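Local coordinates for protein coatomer subunit delta (Saccharomyces cerevisiae, PDB 5FJZ) that is a subunit of the COPI coat whose mu-homology domain binds a tryptophan-based motif of Dsl1, probably acting in retrograde Golgi-to-ER transport, at residues I17-V22 and Y256-S261; E43-D48 and D101-V106; E172-S177 and G203-T208; S177-V182 and I192-I197. All blocks are in the same frame, centred on the assembly; numbering follows the deposited sequence. Where two conformers were deposited one is given.

Contact 1: I17-V22 and Y256-S261; sequences ISIKEV and YDVITS
I17 opens the pairing of two parallel strands, 17-22 and 257-261, by donating its N-H to D257 O and taking the N-H of I259 on its own carbonyl oxygen. The pair joins the N-terminal strand 15-27 to the C-terminal strand 257-269 in the large mixed sheet of the mu-homology domain. In I17, CG1 anti to the carbonyl carbon (chi1 -66°), with CD1 extended beyond it, puts CD1 4.1 Å from Y256 CD2, while CB rests near V258 CG2. V258 CG2 meets the edge of the same ring, in its plane. S18 adds a CA-H...O contact to I259 O, 3.3 Å from its CA. I19 repeats the double backbone grip: its N binds I259 O at 2.8 Å and its O receives S261 N at 2.9 Å. Its CD1 lies against V258 CG1 and its CB 4.0 Å from T260 CG2. I17, I19 and V258 share one face; there I17 and the neighbouring Y256 ring pack on I241 and V244, and I19 on S235 and M239. K20 lays CG over S261 OG at 3.3 Å, and its extended chain carries NZ to a salt bridge with E43. S18, I259, K20 and S261 make a mixed face, polar toward K20 and S261. E21 N closes the row on S261 O, from above the carbonyl plane. One water joins E21 O to S261 OG; a second donates to S261 O and weakly to E21 OE1, while E21 OE2 is held by T237 and W109. The chemistry implies a seam held mainly by backbone bonds, with water and charge toward its E21 end.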
loop_
_atom_site.group_PDB
_atom_site.type_symbol
_atom_site.label_atom_id
_atom_site.label_comp_id
_atom_site.label_asym_id
_atom_site.label_seq_id
_atom_site.Cartn_x
_atom_site.Cartn_y
_atom_site.Cartn_z
ATOM N N ILE A 17 -5.717 12.861 25.740
ATOM C CA ILE A 17 -5.835 13.484 24.443
ATOM C C ILE A 17 -4.457 13.556 23.796
ATOM O O ILE A 17 -3.494 13.982 24.437
ATOM C CB ILE A 17 -6.451 14.915 24.575
ATOM C CG1 ILE A 17 -7.908 14.840 25.070
ATOM C CG2 ILE A 17 -6.330 15.642 23.260
ATOM C CD1 ILE A 17 -8.374 16.146 25.657
ATOM N N SER A 18 -4.344 13.086 22.540
ATOM C CA SER A 18 -3.089 13.078 21.822
ATOM C C SER A 18 -3.217 13.987 20.621
ATOM O O SER A 18 -4.118 13.827 19.802
ATOM C CB SER A 18 -2.725 11.663 21.393
ATOM O OG SER A 18 -1.498 11.686 20.706
ATOM N N ILE A 19 -2.293 14.974 20.498
ATOM C CA ILE A 19 -2.296 15.828 19.357
ATOM C C ILE A 19 -1.048 15.493 18.548
ATOM O O ILE A 19 0.115 15.726 19.032
ATOM C CB ILE A 19 -2.270 17.302 19.806
ATOM C CG1 ILE A 19 -3.506 17.623 20.665
ATOM C CG2 ILE A 19 -2.218 18.251 18.622
ATOM C CD1 ILE A 19 -3.451 18.982 21.366
ATOM N N LYS A 20 -1.256 14.877 17.388
ATOM C CA LYS A 20 -0.120 14.280 16.646
ATOM C C LYS A 20 0.052 14.962 15.339
ATOM O O LYS A 20 -0.920 15.073 14.574
ATOM C CB LYS A 20 -0.406 12.793 16.439
ATOM C CG LYS A 20 -0.365 11.951 17.700
ATOM C CD LYS A 20 -0.767 10.481 17.403
ATOM C CE LYS A 20 -0.177 9.555 18.437
ATOM N NZ LYS A 20 -0.879 8.229 18.468
ATOM N N GLU A 21 1.225 15.521 15.075
ATOM C CA GLU A 21 1.540 16.163 13.785
ATOM C C GLU A 21 2.681 15.501 13.070
ATOM O O GLU A 21 3.661 14.979 13.703
ATOM C CB GLU A 21 1.760 17.681 13.918
ATOM C CG GLU A 21 0.462 18.312 14.376
ATOM C CD GLU A 21 0.501 19.793 14.627
ATOM O OE1 GLU A 21 1.612 20.307 14.938
ATOM O OE2 GLU A 21 -0.562 20.441 14.466
ATOM N N VAL A 22 2.517 15.355 11.768
ATOM C CA VAL A 22 3.519 14.744 10.881
ATOM C C VAL A 22 3.888 15.699 9.763
ATOM O O VAL A 22 3.039 16.319 9.180
ATOM C CB VAL A 22 2.947 13.472 10.227
ATOM C CG1 VAL A 22 3.913 12.861 9.235
ATOM C CG2 VAL A 22 2.565 12.473 11.275
ATOM N N TYR A 256 -8.070 15.262 32.948
ATOM C CA TYR A 256 -7.560 14.752 31.649
ATOM C C TYR A 256 -6.064 15.063 31.539
ATOM O O TYR A 256 -5.516 15.813 32.340
ATOM C CB TYR A 256 -8.306 15.338 30.495
ATOM C CG TYR A 256 -8.085 16.829 30.329
ATOM C CD1 TYR A 256 -8.845 17.745 31.066
ATOM C CD2 TYR A 256 -7.159 17.325 29.414
ATOM C CE1 TYR A 256 -8.666 19.110 30.930
ATOM C CE2 TYR A 256 -6.954 18.681 29.280
ATOM C CZ TYR A 256 -7.726 19.565 30.014
ATOM O OH TYR A 256 -7.529 20.881 29.878
ATOM N N ASP A 257 -5.406 14.429 30.571
ATOM C CA ASP A 257 -4.026 14.719 30.232
ATOM C C ASP A 257 -3.909 14.853 28.726
ATOM O O ASP A 257 -4.803 14.389 27.973
ATOM C CB ASP A 257 -3.193 13.534 30.675
ATOM C CG ASP A 257 -2.276 13.822 31.844
ATOM O OD1 ASP A 257 -2.798 14.247 32.879
ATOM O OD2 ASP A 257 -1.040 13.592 31.761
ATOM N N VAL A 258 -2.807 15.441 28.270
ATOM C CA VAL A 258 -2.569 15.728 26.866
ATOM C C VAL A 258 -1.119 15.348 26.569
ATOM O O VAL A 258 -0.217 15.679 27.370
ATOM C CB VAL A 258 -2.761 17.197 26.580
ATOM C CG1 VAL A 258 -2.417 17.567 25.128
ATOM C CG2 VAL A 258 -4.210 17.642 26.882
ATOM N N ILE A 259 -0.940 14.640 25.455
ATOM C CA ILE A 259 0.338 14.421 24.834
ATOM C C ILE A 259 0.377 15.135 23.497
ATOM O O ILE A 259 -0.554 14.954 22.684
ATOM C CB ILE A 259 0.575 12.944 24.642
ATOM C CG1 ILE A 259 0.707 12.269 25.978
ATOM C CG2 ILE A 259 1.816 12.690 23.727
ATOM C CD1 ILE A 259 0.701 10.774 25.928
ATOM N N THR A 260 1.415 15.961 23.221
ATOM C CA THR A 260 1.668 16.463 21.867
ATOM C C THR A 260 2.888 15.827 21.233
ATOM O O THR A 260 3.828 15.428 21.954
ATOM C CB THR A 260 1.902 17.950 21.744
ATOM O OG1 THR A 260 3.021 18.296 22.576
ATOM C CG2 THR A 260 0.697 18.711 22.175
ATOM N N SER A 261 2.842 15.627 19.928
ATOM C CA SER A 261 4.001 15.003 19.160
ATOM C C SER A 261 4.175 15.614 17.783
ATOM O O SER A 261 3.210 16.149 17.178
ATOM C CB SER A 261 3.916 13.483 19.004
ATOM O OG SER A 261 2.642 13.118 18.514
HETATM O O HOH W 1 3.459 12.905 15.661
HETATM O O HOH W 2 3.470 18.866 17.481
#

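Contact 2: E43-D48 and D101-V106; sequences ELRIND and DQSLGV
R45 reaches D101 by a bent chain: CG lies anti to the carbonyl carbon (chi1 -75°) and a turn at chi3 of 56° swings the guanidinium side-on to the carboxylate. NE binds D101 OD1 at 2.9 Å and NH2 binds OD2 at 3.0 Å. Both oxygens lie near the guanidinium plane, yet the two flat groups are turned 44° apart; OD1 is met from above the carboxylate plane, and OD2 on its syn side but well tilted from the plane. NH1 goes to the P10 carbonyl. A lysine in place of R45 would probably lose the two-nitrogen grip, leaving one D101 oxygen without its mate and the carboxylate freer to turn. N47 CB flanks the same carboxylate, 3.8 Å from D101 CG, and D101 N ties back to I46 O. On the strand side of this salt bridge, L44 and L104 form an antiparallel hydrogen-bonded pair, with L44 N to L104 O and L104 N to L44 O both 2.8 Å. L44 CB packs on L104 CB and, at much the same distance, on V106 CG1. On the face of E43, away from L44 and L104, one water donates both to S103 OG and to E43 OE1, the partner of K20 NZ. S103 OG and D101 O each bind N183 of the second subunit. Backbone bonds of the bound peptide reach S103 and G105, an aromatic side chain of it also bonds G105 O, and its aromatic groups pack on L104 and V106. The arrangement is an antiparallel strand pair entered through a salt-bridged loop, here forming part of the Dsl1 peptide site of the mu-homology domain.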
loop_
_atom_site.group_PDB
_atom_site.type_symbol
_atom_site.label_atom_id
_atom_site.label_comp_id
_atom_site.label_asym_id
_atom_site.label_seq_id
_atom_site.Cartn_x
_atom_site.Cartn_y
_atom_site.Cartn_z
ATOM N N GLU A 43 -6.553 12.795 18.725
ATOM C CA GLU A 43 -7.047 11.505 19.152
ATOM C C GLU A 43 -7.471 11.584 20.609
ATOM O O GLU A 43 -6.805 12.217 21.460
ATOM C CB GLU A 43 -5.972 10.449 19.031
ATOM C CG GLU A 43 -5.644 10.096 17.601
ATOM C CD GLU A 43 -4.557 9.043 17.474
ATOM O OE1 GLU A 43 -3.979 8.613 18.491
ATOM O OE2 GLU A 43 -4.272 8.653 16.341
ATOM N N LEU A 44 -8.578 10.937 20.903
ATOM C CA LEU A 44 -9.126 10.827 22.239
ATOM C C LEU A 44 -9.135 9.375 22.700
ATOM O O LEU A 44 -9.594 8.524 21.952
ATOM C CB LEU A 44 -10.584 11.411 22.177
ATOM C CG LEU A 44 -11.416 11.334 23.443
ATOM C CD1 LEU A 44 -10.727 12.114 24.530
ATOM C CD2 LEU A 44 -12.824 11.879 23.155
ATOM N N ARG A 45 -8.605 9.113 23.889
ATOM C CA ARG A 45 -8.676 7.830 24.554
ATOM C C ARG A 45 -9.434 8.054 25.867
ATOM O O ARG A 45 -9.081 8.926 26.700
ATOM C CB ARG A 45 -7.341 7.250 24.811
ATOM C CG ARG A 45 -6.585 6.652 23.630
ATOM C CD ARG A 45 -5.136 6.339 23.976
ATOM N NE ARG A 45 -4.991 5.456 25.137
ATOM C CZ ARG A 45 -3.829 5.148 25.748
ATOM N NH1 ARG A 45 -2.712 5.658 25.306
ATOM N NH2 ARG A 45 -3.788 4.336 26.790
ATOM N N ILE A 46 -10.437 7.238 26.080
ATOM C CA ILE A 46 -11.173 7.217 27.315
ATOM C C ILE A 46 -11.257 5.820 27.914
ATOM O O ILE A 46 -11.598 4.862 27.233
ATOM C CB ILE A 46 -12.575 7.778 27.138
ATOM C CG1 ILE A 46 -12.469 9.208 26.602
ATOM C CG2 ILE A 46 -13.290 7.815 28.484
ATOM C CD1 ILE A 46 -13.787 9.844 26.301
ATOM N N ASN A 47 -10.890 5.682 29.185
ATOM C CA ASN A 47 -10.888 4.359 29.770
ATOM C C ASN A 47 -11.691 4.273 31.051
ATOM O O ASN A 47 -11.666 3.247 31.701
ATOM C CB ASN A 47 -9.469 3.834 29.926
ATOM C CG ASN A 47 -8.694 4.517 31.017
ATOM O OD1 ASN A 47 -9.196 5.387 31.774
ATOM N ND2 ASN A 47 -7.505 4.037 31.183
ATOM N N ASP A 48 -12.473 5.315 31.327
ATOM C CA ASP A 48 -13.397 5.362 32.503
ATOM C C ASP A 48 -14.751 5.767 32.018
ATOM O O ASP A 48 -14.947 6.875 31.503
ATOM C CB ASP A 48 -12.815 6.341 33.517
ATOM C CG ASP A 48 -13.704 6.561 34.771
ATOM O OD1 ASP A 48 -14.888 6.100 34.855
ATOM O OD2 ASP A 48 -13.165 7.233 35.683
ATOM N N ASP A 101 -10.575 2.508 26.074
ATOM C CA ASP A 101 -9.261 2.975 25.784
ATOM C C ASP A 101 -8.866 2.855 24.307
ATOM O O ASP A 101 -7.729 2.672 24.004
ATOM C CB ASP A 101 -8.234 2.287 26.645
ATOM C CG ASP A 101 -7.101 3.226 27.079
ATOM O OD1 ASP A 101 -7.156 4.418 26.813
ATOM O OD2 ASP A 101 -6.127 2.737 27.680
ATOM N N GLN A 102 -9.819 2.980 23.420
ATOM C CA GLN A 102 -9.556 3.003 21.961
ATOM C C GLN A 102 -9.175 4.371 21.518
ATOM O O GLN A 102 -9.722 5.400 22.018
ATOM C CB GLN A 102 -10.769 2.601 21.129
ATOM C CG GLN A 102 -11.432 1.317 21.592
ATOM C CD GLN A 102 -12.659 1.528 22.477
ATOM O OE1 GLN A 102 -12.734 2.468 23.291
ATOM N NE2 GLN A 102 -13.608 0.624 22.359
ATOM N N SER A 103 -8.262 4.425 20.563
ATOM C CA SER A 103 -7.779 5.741 20.072
ATOM C C SER A 103 -8.816 6.233 19.078
ATOM O O SER A 103 -9.014 5.644 17.987
ATOM C CB SER A 103 -6.390 5.685 19.400
ATOM O OG SER A 103 -5.359 5.329 20.324
ATOM N N LEU A 104 -9.487 7.298 19.426
ATOM C CA LEU A 104 -10.568 7.823 18.619
ATOM C C LEU A 104 -10.110 9.105 17.921
ATOM O O LEU A 104 -9.869 10.124 18.588
ATOM C CB LEU A 104 -11.780 8.109 19.460
ATOM C CG LEU A 104 -12.243 7.026 20.380
ATOM C CD1 LEU A 104 -13.365 7.563 21.273
ATOM C CD2 LEU A 104 -12.731 5.778 19.648
ATOM N N GLY A 105 -9.894 9.032 16.604
ATOM C CA GLY A 105 -9.536 10.203 15.767
ATOM C C GLY A 105 -10.744 11.105 15.603
ATOM O O GLY A 105 -11.819 10.652 15.124
ATOM N N VAL A 106 -10.683 12.307 16.142
ATOM C CA VAL A 106 -11.907 13.151 16.162
ATOM C C VAL A 106 -11.794 14.326 15.218
ATOM O O VAL A 106 -12.789 14.913 14.814
ATOM C CB VAL A 106 -12.353 13.574 17.582
ATOM C CG1 VAL A 106 -12.813 12.358 18.427
ATOM C CG2 VAL A 106 -11.356 14.437 18.304
HETATM O O HOH W 3 -4.627 7.755 21.069
HETATM O O HOH W 4 -11.491 5.546 24.057
#

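Contact 3: E172-S177 and G203-T208; sequences ESSTCS and GALAFT
S174 and T175 fasten an irregular loop to strand 203-208, the strand that lies between 137-146 and the short 168-169 in the antiparallel four-stranded sheet of this mu-homology domain. The close part is polar. T175 N donates to A204 O at 2.7 Å, in the carbonyl plane, and A204 N returns a bond to T175 OG1, so one threonine grips both backbone polar atoms of A204. With OG1 anti to the carbonyl carbon (chi1 -56°) and beside its own backbone N, the hydroxyl and the amide can address the same alanine. G203 CA comes within 3.0 Å of T175 OG1, and a CB on G203 would run into that oxygen. T175 is solvent-exposed all the same, although its N and OG1 are both bonded. S174 OG accepts from A206 N and is also bonded to the N170 carbonyl, which carries the loop back toward strand 168-169. The S174 CA-H points at A204 O as well, giving this oxygen a second contact. L205 turns away from the loop to pack on F157 and I192. S173 makes the looser part: unlike S174 and T175, it meets the strand by van der Waals contact alone. Here the methyl groups of A204 and A206 lie against the S173 backbone and side chain: S173 O is 3.4 Å from A206 CB, and S173 CB is 3.6 Å from the same A206 CB.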
loop_
_atom_site.group_PDB
_atom_site.type_symbol
_atom_site.label_atom_id
_atom_site.label_comp_id
_atom_site.label_asym_id
_atom_site.label_seq_id
_atom_site.Cartn_x
_atom_site.Cartn_y
_atom_site.Cartn_z
ATOM N N GLU A 172 35.745 17.296 13.088
ATOM C CA GLU A 172 36.221 18.703 13.053
ATOM C C GLU A 172 35.224 19.632 12.367
ATOM O O GLU A 172 35.304 20.837 12.504
ATOM C CB GLU A 172 37.550 18.799 12.292
ATOM C CG GLU A 172 37.461 18.293 10.822
ATOM C CD GLU A 172 37.917 16.851 10.632
ATOM O OE1 GLU A 172 37.268 16.010 11.299
ATOM O OE2 GLU A 172 38.883 16.536 9.860
ATOM N N SER A 173 34.354 19.061 11.536
ATOM C CA SER A 173 33.349 19.857 10.846
ATOM C C SER A 173 31.916 19.452 11.218
ATOM O O SER A 173 31.029 19.659 10.432
ATOM C CB SER A 173 33.515 19.726 9.350
ATOM O OG SER A 173 34.783 19.996 8.946
ATOM N N SER A 174 31.733 18.799 12.363
ATOM C CA SER A 174 30.452 18.442 12.880
ATOM C C SER A 174 30.185 19.129 14.185
ATOM O O SER A 174 31.100 19.353 15.024
ATOM C CB SER A 174 30.339 16.890 13.043
ATOM O OG SER A 174 30.687 16.193 11.887
ATOM N N THR A 175 28.918 19.399 14.432
ATOM C CA THR A 175 28.517 19.962 15.674
ATOM C C THR A 175 28.611 18.967 16.858
ATOM O O THR A 175 29.028 19.347 17.947
ATOM C CB THR A 175 27.107 20.499 15.545
ATOM O OG1 THR A 175 27.056 21.415 14.481
ATOM C CG2 THR A 175 26.622 21.169 16.857
ATOM N N CYS A 176 28.138 17.744 16.691
ATOM C CA CYS A 176 28.021 16.773 17.816
ATOM C C CYS A 176 29.187 15.759 17.597
ATOM O O CYS A 176 29.060 14.883 16.756
ATOM C CB CYS A 176 26.593 16.193 17.770
ATOM S SG CYS A 176 26.259 14.508 18.344
ATOM N N SER A 177 30.393 15.946 18.192
ATOM C CA SER A 177 31.440 14.881 18.088
ATOM C C SER A 177 30.781 13.989 19.098
ATOM O O SER A 177 30.622 14.409 20.261
ATOM C CB SER A 177 32.910 15.152 18.563
ATOM O OG SER A 177 33.311 16.506 18.647
ATOM N N GLY A 203 23.678 23.862 12.972
ATOM C CA GLY A 203 24.801 22.947 13.123
ATOM C C GLY A 203 25.053 22.203 11.867
ATOM O O GLY A 203 24.438 22.456 10.823
ATOM N N ALA A 204 25.920 21.199 11.962
ATOM C CA ALA A 204 26.354 20.473 10.779
ATOM C C ALA A 204 26.774 19.094 11.124
ATOM O O ALA A 204 27.346 18.826 12.250
ATOM C CB ALA A 204 27.532 21.204 10.134
ATOM N N LEU A 205 26.584 18.222 10.168
ATOM C CA LEU A 205 27.171 16.858 10.229
ATOM C C LEU A 205 28.048 16.653 9.019
ATOM O O LEU A 205 27.583 16.748 7.868
ATOM C CB LEU A 205 26.023 15.815 10.238
ATOM C CG LEU A 205 26.414 14.352 10.114
ATOM C CD1 LEU A 205 27.248 13.896 11.289
ATOM C CD2 LEU A 205 25.188 13.398 10.037
ATOM N N ALA A 206 29.251 16.123 9.251
ATOM C CA ALA A 206 30.183 15.934 8.212
ATOM C C ALA A 206 30.802 14.561 8.246
ATOM O O ALA A 206 31.180 14.066 9.315
ATOM C CB ALA A 206 31.290 17.062 8.316
ATOM N N PHE A 207 30.904 13.936 7.092
ATOM C CA PHE A 207 31.442 12.579 6.983
ATOM C C PHE A 207 31.913 12.306 5.618
ATOM O O PHE A 207 31.570 13.031 4.668
ATOM C CB PHE A 207 30.382 11.544 7.463
ATOM C CG PHE A 207 29.112 11.666 6.730
ATOM C CD1 PHE A 207 28.200 12.689 7.032
ATOM C CD2 PHE A 207 28.876 10.911 5.665
ATOM C CE1 PHE A 207 27.018 12.832 6.289
ATOM C CE2 PHE A 207 27.728 11.066 4.908
ATOM C CZ PHE A 207 26.778 12.020 5.241
ATOM N N THR A 208 32.675 11.211 5.478
ATOM C CA THR A 208 33.082 10.709 4.244
ATOM C C THR A 208 32.494 9.317 4.017
ATOM O O THR A 208 32.544 8.504 4.893
ATOM C CB THR A 208 34.633 10.607 4.221
ATOM O OG1 THR A 208 35.194 11.915 4.474
ATOM C CG2 THR A 208 35.091 10.175 2.853
#

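Contact 4: S177-V182 and I192-I197; sequences SDAEVV and IKISKI
E180 and K193 form an antiparallel hydrogen-bonded pair between strands 180-182 and 192-194, whose directions differ by 122°, well short of a straight antiparallel run. K193 N donates to E180 O at 2.8 Å, nearly straight at the hydrogen (171°), and E180 N answers to K193 O at 3.1 Å. V181 and I192 follow as the non-hydrogen-bonded pair, and CA-H...O contacts from A179 and I192 flank the two bonds. Beyond the backbone, the side chains of E180 and K193 lie alongside each other and point the same way. K193 starts with CG anti to its backbone N (chi1 176°), then bends at chi3 and chi4, which brings NZ to E180 OE2 in a 2.9 Å salt bridge. V182 crosses this lysine at about a right angle: V182 CG1 touches both K193 NZ, at 3.6 Å, and K193 CB, while CG2 lies near the same CB. An alanine here would probably uncover the K193 chain on that flank, opening a gap beside CB and setting the ammonium end freer to swing from E180. A water donates to K193 O and D178 O, with a weak further bond from NZ. Away from E180 and K193, A179 CB meets I192 CG2 at 4.1 Å, where L205 of strand 202-210 packs on it. After I194 the chain turns a corner at S195 and moves to another sheet. The arrangement is a beta hairpin at the margin of the large mixed sheet, with 180-182 its outermost strand in this chain and a salt bridge on its polar face.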
loop_
_atom_site.group_PDB
_atom_site.type_symbol
_atom_site.label_atom_id
_atom_site.label_comp_id
_atom_site.label_asym_id
_atom_site.label_seq_id
_atom_site.Cartn_x
_atom_site.Cartn_y
_atom_site.Cartn_z
ATOM N N SER A 177 30.393 15.946 18.192
ATOM C CA SER A 177 31.440 14.881 18.088
ATOM C C SER A 177 30.781 13.989 19.098
ATOM O O SER A 177 30.622 14.409 20.261
ATOM C CB SER A 177 32.910 15.152 18.563
ATOM O OG SER A 177 33.311 16.506 18.647
ATOM N N ASP A 178 30.422 12.791 18.658
ATOM C CA ASP A 178 29.276 12.050 19.188
ATOM C C ASP A 178 28.418 11.293 18.122
ATOM O O ASP A 178 27.768 10.274 18.427
ATOM C CB ASP A 178 28.319 12.968 19.891
ATOM C CG ASP A 178 27.484 12.245 20.897
ATOM O OD1 ASP A 178 27.837 11.112 21.283
ATOM O OD2 ASP A 178 26.498 12.865 21.321
ATOM N N ALA A 179 28.412 11.812 16.883
ATOM C CA ALA A 179 27.618 11.256 15.758
ATOM C C ALA A 179 28.098 9.851 15.550
ATOM O O ALA A 179 29.288 9.611 15.716
ATOM C CB ALA A 179 27.908 12.043 14.478
ATOM N N GLU A 180 27.213 8.945 15.154
ATOM C CA GLU A 180 27.625 7.572 14.951
ATOM C C GLU A 180 26.685 6.869 13.969
ATOM O O GLU A 180 25.525 7.176 13.936
ATOM C CB GLU A 180 27.651 6.790 16.296
ATOM C CG GLU A 180 26.282 6.575 16.891
ATOM C CD GLU A 180 26.275 6.107 18.350
ATOM O OE1 GLU A 180 27.255 5.509 18.800
ATOM O OE2 GLU A 180 25.239 6.303 19.031
ATOM N N VAL A 181 27.223 5.896 13.241
ATOM C CA VAL A 181 26.375 5.078 12.422
ATOM C C VAL A 181 25.488 4.250 13.329
ATOM O O VAL A 181 25.927 3.776 14.412
ATOM C CB VAL A 181 27.061 4.397 11.224
ATOM C CG1 VAL A 181 28.507 4.776 11.037
ATOM C CG2 VAL A 181 26.721 2.942 11.067
ATOM N N VAL A 182 24.254 4.063 12.891
ATOM C CA VAL A 182 23.250 3.286 13.601
ATOM C C VAL A 182 22.458 2.444 12.622
ATOM O O VAL A 182 22.373 2.744 11.433
ATOM C CB VAL A 182 22.238 4.160 14.423
ATOM C CG1 VAL A 182 22.943 4.847 15.592
ATOM C CG2 VAL A 182 21.534 5.085 13.541
ATOM N N ILE A 192 23.151 7.598 10.082
ATOM C CA ILE A 192 24.016 8.283 11.077
ATOM C C ILE A 192 23.145 9.044 12.012
ATOM O O ILE A 192 22.320 9.866 11.600
ATOM C CB ILE A 192 25.052 9.285 10.427
ATOM C CG1 ILE A 192 25.918 8.538 9.447
ATOM C CG2 ILE A 192 25.836 9.942 11.588
ATOM C CD1 ILE A 192 26.691 9.443 8.457
ATOM N N LYS A 193 23.346 8.838 13.294
ATOM C CA LYS A 193 22.575 9.499 14.277
ATOM C C LYS A 193 23.339 10.552 14.943
ATOM O O LYS A 193 24.482 10.336 15.330
ATOM C CB LYS A 193 22.178 8.505 15.345
ATOM C CG LYS A 193 21.410 9.043 16.540
ATOM C CD LYS A 193 20.531 7.961 17.212
ATOM C CE LYS A 193 21.073 7.513 18.538
ATOM N NZ LYS A 193 22.442 6.978 18.500
ATOM N N ILE A 194 22.669 11.651 15.208
ATOM C CA ILE A 194 23.191 12.704 16.042
ATOM C C ILE A 194 22.397 12.748 17.344
ATOM O O ILE A 194 21.159 12.627 17.349
ATOM C CB ILE A 194 23.192 14.041 15.254
ATOM C CG1 ILE A 194 24.617 14.282 14.802
ATOM C CG2 ILE A 194 22.774 15.252 16.057
ATOM C CD1 ILE A 194 24.636 15.158 13.583
ATOM N N SER A 195 23.091 12.922 18.449
ATOM C CA SER A 195 22.454 12.881 19.768
ATOM C C SER A 195 21.443 13.959 20.039
ATOM O O SER A 195 20.366 13.679 20.560
ATOM C CB SER A 195 23.538 12.919 20.862
ATOM O OG SER A 195 23.217 11.976 21.850
ATOM N N LYS A 196 21.760 15.199 19.645
ATOM C CA LYS A 196 20.902 16.340 19.857
ATOM C C LYS A 196 21.044 17.407 18.782
ATOM O O LYS A 196 22.163 17.666 18.301
ATOM C CB LYS A 196 21.284 17.078 21.166
ATOM C CG LYS A 196 21.061 16.282 22.452
ATOM C CD LYS A 196 21.672 17.033 23.631
ATOM C CE LYS A 196 22.096 16.103 24.763
ATOM N NZ LYS A 196 20.928 15.580 25.531
ATOM N N ILE A 197 19.951 18.079 18.532
ATOM C CA ILE A 197 19.893 19.380 17.853
ATOM C C ILE A 197 19.205 20.345 18.805
ATOM O O ILE A 197 17.989 20.272 19.010
ATOM C CB ILE A 197 19.170 19.405 16.498
ATOM C CG1 ILE A 197 19.843 18.425 15.555
ATOM C CG2 ILE A 197 19.227 20.815 15.852
ATOM C CD1 ILE A 197 19.163 18.326 14.173
HETATM O O HOH W 5 24.553 9.683 18.268
#

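In the fold
From the N terminus, strand 15-27 enters contact 1 first, but that loop closes only at 256-261, near the C-terminal end, so contacts 2, 3 and 4 all nest inside it. Contact 2 closes its own loop of 52 residues before contact 3 opens; the two are in series, about 43 Å apart between centres. Contact 4 nests within contact 3, shares S177 with it, and meets it where L205 and F207 pack on I192, I194 and A179. Contacts 1 and 2 join through neighbouring strands 15-27 and 33-46. Contacts 1, 2 and 4 reach the large mixed sheet; contact 3 pins the 172-177 loop to the four-stranded sheet, across the chain's centre from 1 and 2.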